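Local coordinates for molybdopterin biosynthesis protein (Mycobacterium abscessus, PDB 3TCR) that probably takes part in molybdenum cofactor biosynthesis, as a three-chain assembly of the MoCF_biosynth family with a probable molybdopterin-binding domain, at residues Ala158-Gly162 / Ser163-Val167; Ala181-Thr184 / Pro185-Gln189. All coordinates share one frame; numbering follows the deposited sequence.

Contact 1 (Ala158-Gly162 / Ser163-Val167); sequences AGISG and STLVV
Leu-165 leans across the hairpin against Ile-160, its partner in a non-hydrogen-bonded antiparallel pair. From CB, which lies 4.0 Å from Ile-160 CD1, the leucine chain runs on with CG anti to its own backbone N (chi1 177°). The turn at chi2 then brings CD1 toward the neighbouring strand, where it meets Ile-160 CD1 at 3.9 Å and comes within 3.5 Å of the carbonyl oxygen Gly-159 O. Leu-165 CD2 turns instead toward helix 173-196. Ile-160 reaches back from its side: CG1 stands beside the backbone N, and the second bend brings CD1 down on Leu-165, so the two branched chains cross at a slant. On the same face Ala-158 CB touches Val-167 CG2 at 4.2 Å, and Ile-135 of helix 133-145 covers Ala-158, Leu-165 and Val-167.

The other face carries Ser-161, Thr-164 and Val-166. Ser-161 CB packs on Val-166 CG2, while Ser-161 OG is bonded to Leu-127 O and Thr-164 OG1 to Val-103 O.

Two reciprocal pairs of backbone bonds tie the strands. Val-166 N to Gly-159 O is 2.8 Å, and Gly-159 N returns the bond to Val-166 O. Nearer the bend, Ser-161 N meets Thr-164 O, whereas Thr-164 N approaches Ser-161 O from 44° above the carbonyl plane. This last bond closes a type II' turn, with Gly-162 at its first corner at positive phi (62°).

The chemistry is that of a tight two-residue beta hairpin: paired amides hold the register, Ala-158, Leu-165 and Val-167 present hydrocarbon to the covering helices, and both buried hydroxyls are satisfied by main-chain carbonyls of other segments.

Contact 2 (Ala181-Thr184 / Pro185-Gln189); sequences ATLT and PMAIQ
Ala-187 N donates to Leu-183 O over 2.9 Å, and Ile-188 N to Thr-184 O over 3.0 Å; these i to i+4 backbone bonds join two successive pieces of helix 173-196. Pro-185 cannot give the corresponding bond to Ala-181 O, since its nitrogen has no hydrogen; Pro-185 CD lies 3.3 Å from that oxygen instead, and the helix kinks here.

Several side chains lie against main-chain oxygens or the proline ring. Thr-184 OG1 sits between its own backbone N and carbonyl carbon (chi1 59°), which sets it 3.3 Å from Pro-185 CD. The hydroxyl is hydrogen-bonded to Met-180 O, one turn back. Ile-188 lays CG1 against Thr-184 O at 3.2 Å, and Met-186 passes beside Thr-182 O with CG at 3.6 Å.

Apolar contact is lighter. Leu-183 CD1 meets Ala-187 CB at 4.2 Å, one turn on, along the side of the helix that packs on the sheet: Leu-183 touches Val-107, and Ala-187 touches Leu-105. Met-186 points to another flank and packs on Leu-153 of the second subunit.

The proline thus leaves Ala-181 O without its i+4 amide, and the next amide, Met-186 N, is too far from Thr-182 O to bond; regular i to i+4 bonding resumes with Leu-183 O and Thr-184 O. The threonine hydroxyl gives Met-180 O a side-chain partner just before the kink, and the helix continues with an apolar flank against the sheet.

In the fold
Contact 1 comes first along the chain and contact 2 follows, the strand 164-169 leading directly into helix 173-196. Their centres lie about 13 Å apart, yet they meet: Leu-165 CD2 comes 3.7 Å from Ala-187 CA, and Val-167 CG2 equally near Leu-183 CD1. The hairpin adds its two strands to one side of a mixed sheet, with strand 164-169 parallel to neighbouring 105-109 and strand 158-161 antiparallel to it, and the helix packs on a face of that sheet, running back roughly antiparallel to strand 164-169. Both contacts fall within the probable molybdopterin-binding domain. Together they build part of the apolar layer between sheet and helix, while contact 2 also reaches the second subunit.

Contact 1 (Ala158-Gly162 / Ser163-Val167)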
ATOM      1  N   ALA A 158       3.183  -1.963   9.881  1.00 16.59           N
ATOM      2  CA  ALA A 158       3.171  -0.999  10.968  1.00 16.08           C
ATOM      3  C   ALA A 158       1.753  -0.787  11.463  1.00 16.33           C
ATOM      4  O   ALA A 158       0.793  -0.834  10.680  1.00 17.34           O
ATOM      5  CB  ALA A 158       3.782   0.334  10.532  1.00 14.96           C
ATOM      6  N   GLY A 159       1.618  -0.520  12.752  1.00 15.77           N
ATOM      7  CA  GLY A 159       0.297  -0.309  13.342  1.00 16.75           C
ATOM      8  C   GLY A 159       0.311  -0.142  14.851  1.00 16.81           C
ATOM      9  O   GLY A 159       1.401  -0.054  15.453  1.00 15.14           O
ATOM     10  N   ILE A 160      -0.902  -0.068  15.441  1.00 17.41           N
ATOM     11  CA  ILE A 160      -1.082   0.102  16.878  1.00 17.43           C
ATOM     12  C   ILE A 160      -1.541  -1.232  17.419  1.00 18.24           C
ATOM     13  O   ILE A 160      -2.468  -1.835  16.876  1.00 20.09           O
ATOM     14  CB  ILE A 160      -2.156   1.150  17.238  1.00 18.63           C
ATOM     15  CG1 ILE A 160      -1.813   2.539  16.679  1.00 19.44           C
ATOM     16  CG2 ILE A 160      -2.388   1.251  18.753  1.00 17.81           C
ATOM     17  CD1 ILE A 160      -0.501   3.108  17.198  1.00 18.89           C
ATOM     18  N   SER A 161      -0.881  -1.692  18.480  1.00 17.70           N
ATOM     19  CA  SER A 161      -1.310  -2.838  19.235  1.00 17.87           C
ATOM     20  C   SER A 161      -1.435  -2.403  20.699  1.00 17.65           C
ATOM     21  O   SER A 161      -0.443  -2.020  21.312  1.00 16.53           O
ATOM     22  CB  SER A 161      -0.276  -3.956  19.088  1.00 18.22           C
ATOM     23  OG  SER A 161      -0.707  -5.166  19.680  1.00 18.57           O
ATOM     24  N   GLY A 162      -2.647  -2.456  21.253  1.00 17.69           N
ATOM     25  CA  GLY A 162      -2.870  -1.937  22.592  1.00 18.24           C
ATOM     26  C   GLY A 162      -2.563  -0.436  22.632  1.00 18.63           C
ATOM     27  O   GLY A 162      -3.216   0.362  21.935  1.00 18.74           O
ATOM     28  N   SER A 163      -1.595  -0.035  23.462  1.00 17.96           N
ATOM     29  CA  SER A 163      -1.143   1.372  23.495  1.00 17.62           C
ATOM     30  C   SER A 163       0.202   1.564  22.792  1.00 17.51           C
ATOM     31  O   SER A 163       0.796   2.648  22.889  1.00 18.37           O
ATOM     32  CB  SER A 163      -1.022   1.884  24.928  1.00 18.13           C
ATOM     33  OG  SER A 163       0.084   1.328  25.636  1.00 17.36           O
ATOM     34  N   THR A 164       0.645   0.539  22.057  1.00 16.42           N
ATOM     35  CA  THR A 164       1.961   0.503  21.450  1.00 15.99           C
ATOM     36  C   THR A 164       1.955   0.685  19.924  1.00 15.64           C
ATOM     37  O   THR A 164       1.189   0.026  19.198  1.00 15.94           O
ATOM     38  CB  THR A 164       2.642  -0.842  21.801  1.00 16.09           C
ATOM     39  OG1 THR A 164       2.589  -1.024  23.225  1.00 15.96           O
ATOM     40  CG2 THR A 164       4.105  -0.884  21.320  1.00 15.48           C
ATOM     41  N   LEU A 165       2.789   1.598  19.443  1.00 14.55           N
ATOM     42  CA  LEU A 165       3.087   1.685  18.017  1.00 14.74           C
ATOM     43  C   LEU A 165       4.198   0.651  17.691  1.00 13.77           C
ATOM     44  O   LEU A 165       5.228   0.642  18.341  1.00 13.15           O
ATOM     45  CB  LEU A 165       3.520   3.110  17.638  1.00 14.91           C
ATOM     46  CG  LEU A 165       3.952   3.417  16.207  1.00 15.30           C
ATOM     47  CD1 LEU A 165       2.850   3.096  15.208  1.00 14.85           C
ATOM     48  CD2 LEU A 165       4.450   4.878  16.107  1.00 15.31           C
ATOM     49  N   VAL A 166       3.924  -0.224  16.717  1.00 13.36           N
ATOM     50  CA  VAL A 166       4.803  -1.306  16.296  1.00 13.49           C
ATOM     51  C   VAL A 166       5.149  -1.110  14.820  1.00 13.61           C
ATOM     52  O   VAL A 166       4.250  -0.970  13.982  1.00 13.14           O
ATOM     53  CB  VAL A 166       4.148  -2.695  16.499  1.00 13.91           C
ATOM     54  CG1 VAL A 166       5.163  -3.808  16.203  1.00 13.71           C
ATOM     55  CG2 VAL A 166       3.556  -2.814  17.920  1.00 13.83           C
ATOM     56  N   VAL A 167       6.450  -1.088  14.518  1.00 13.60           N
ATOM     57  CA  VAL A 167       6.952  -0.873  13.163  1.00 14.04           C
ATOM     58  C   VAL A 167       8.100  -1.846  12.821  1.00 14.78           C
ATOM     59  O   VAL A 167       9.116  -1.924  13.545  1.00 15.35           O
ATOM     60  CB  VAL A 167       7.449   0.589  12.994  1.00 14.61           C
ATOM     61  CG1 VAL A 167       7.847   0.884  11.537  1.00 13.77           C
ATOM     62  CG2 VAL A 167       6.383   1.592  13.523  1.00 14.81           C
TER

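Contact 2 (Ala181-Thr184 / Pro185-Gln189)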
ATOM      1  N   ALA A 181      15.057   7.477  10.038  1.00 19.56           N
ATOM      2  CA  ALA A 181      14.890   8.906   9.679  1.00 20.32           C
ATOM      3  C   ALA A 181      13.435   9.204   9.236  1.00 20.32           C
ATOM      4  O   ALA A 181      12.878  10.254   9.558  1.00 20.72           O
ATOM      5  CB  ALA A 181      15.899   9.352   8.597  1.00 19.77           C
ATOM      6  N   THR A 182      12.824   8.259   8.546  1.00 20.64           N
ATOM      7  CA  THR A 182      11.424   8.375   8.110  1.00 22.30           C
ATOM      8  C   THR A 182      10.460   8.174   9.290  1.00 22.08           C
ATOM      9  O   THR A 182       9.510   8.921   9.467  1.00 21.91           O
ATOM     10  CB  THR A 182      11.110   7.344   7.005  1.00 23.37           C
ATOM     11  OG1 THR A 182      11.859   7.669   5.840  1.00 26.08           O
ATOM     12  CG2 THR A 182       9.634   7.335   6.651  1.00 24.54           C
ATOM     13  N   LEU A 183      10.761   7.189  10.119  1.00 22.21           N
ATOM     14  CA  LEU A 183       9.855   6.753  11.169  1.00 23.24           C
ATOM     15  C   LEU A 183       9.770   7.677  12.357  1.00 22.53           C
ATOM     16  O   LEU A 183       8.681   7.900  12.889  1.00 22.46           O
ATOM     17  CB  LEU A 183      10.253   5.374  11.695  1.00 23.41           C
ATOM     18  CG  LEU A 183       9.582   4.985  13.022  1.00 24.58           C
ATOM     19  CD1 LEU A 183       8.079   4.836  12.785  1.00 25.14           C
ATOM     20  CD2 LEU A 183      10.189   3.701  13.544  1.00 24.68           C
ATOM     21  N   THR A 184      10.908   8.133  12.861  1.00 22.80           N
ATOM     22  CA  THR A 184      10.879   8.794  14.164  1.00 21.97           C
ATOM     23  C   THR A 184      10.029  10.064  14.231  1.00 22.20           C
ATOM     24  O   THR A 184       9.352  10.270  15.222  1.00 22.05           O
ATOM     25  CB  THR A 184      12.266   8.995  14.787  1.00 22.97           C
ATOM     26  OG1 THR A 184      13.108   9.789  13.945  1.00 24.13           O
ATOM     27  CG2 THR A 184      12.932   7.619  15.086  1.00 22.30           C
ATOM     28  N   PRO A 185      10.015  10.906  13.178  1.00 22.82           N
ATOM     29  CA  PRO A 185       9.056  12.042  13.322  1.00 22.97           C
ATOM     30  C   PRO A 185       7.597  11.591  13.321  1.00 22.20           C
ATOM     31  O   PRO A 185       6.775  12.180  13.991  1.00 21.75           O
ATOM     32  CB  PRO A 185       9.352  12.948  12.129  1.00 22.59           C
ATOM     33  CG  PRO A 185      10.652  12.473  11.575  1.00 23.30           C
ATOM     34  CD  PRO A 185      10.817  11.008  11.957  1.00 22.07           C
ATOM     35  N   MET A 186       7.282  10.548  12.575  1.00 22.88           N
ATOM     36  CA  MET A 186       5.921  10.018  12.544  1.00 23.59           C
ATOM     37  C   MET A 186       5.533   9.454  13.913  1.00 23.66           C
ATOM     38  O   MET A 186       4.432   9.723  14.429  1.00 24.03           O
ATOM     39  CB  MET A 186       5.782   8.947  11.468  1.00 24.43           C
ATOM     40  CG  MET A 186       5.960   9.467  10.042  1.00 25.53           C
ATOM     41  SD  MET A 186       5.964   8.140   8.788  1.00 26.39           S
ATOM     42  CE  MET A 186       4.360   8.496   8.114  1.00 28.12           C
ATOM     43  N   ALA A 187       6.450   8.705  14.505  1.00 22.07           N
ATOM     44  CA  ALA A 187       6.223   8.090  15.801  1.00 22.07           C
ATOM     45  C   ALA A 187       6.033   9.146  16.884  1.00 22.96           C
ATOM     46  O   ALA A 187       5.129   9.010  17.715  1.00 21.97           O
ATOM     47  CB  ALA A 187       7.368   7.140  16.168  1.00 19.80           C
ATOM     48  N   ILE A 188       6.868  10.191  16.878  1.00 23.95           N
ATOM     49  CA  ILE A 188       6.707  11.318  17.809  1.00 25.50           C
ATOM     50  C   ILE A 188       5.295  11.907  17.673  1.00 27.73           C
ATOM     51  O   ILE A 188       4.608  12.090  18.663  1.00 27.48           O
ATOM     52  CB  ILE A 188       7.802  12.391  17.598  1.00 27.21           C
ATOM     53  CG1 ILE A 188       9.181  11.841  18.058  1.00 27.96           C
ATOM     54  CG2 ILE A 188       7.479  13.722  18.313  1.00 26.37           C
ATOM     55  CD1 ILE A 188      10.380  12.725  17.671  1.00 26.93           C
ATOM     56  N   GLN A 189       4.822  12.112  16.444  1.00 29.20           N
ATOM     57  CA  GLN A 189       3.510  12.713  16.249  1.00 31.45           C
ATOM     58  C   GLN A 189       2.362  11.823  16.719  1.00 29.67           C
ATOM     59  O   GLN A 189       1.363  12.322  17.225  1.00 28.02           O
ATOM     60  CB  GLN A 189       3.304  13.146  14.794  1.00 34.65           C
ATOM     61  CG  GLN A 189       3.854  14.545  14.536  1.00 42.04           C
ATOM     62  CD  GLN A 189       4.268  14.783  13.095  1.00 49.72           C
ATOM     63  OE1 GLN A 189       4.709  13.856  12.382  1.00 59.10           O
ATOM     64  NE2 GLN A 189       4.134  16.037  12.648  1.00 57.92           N
TER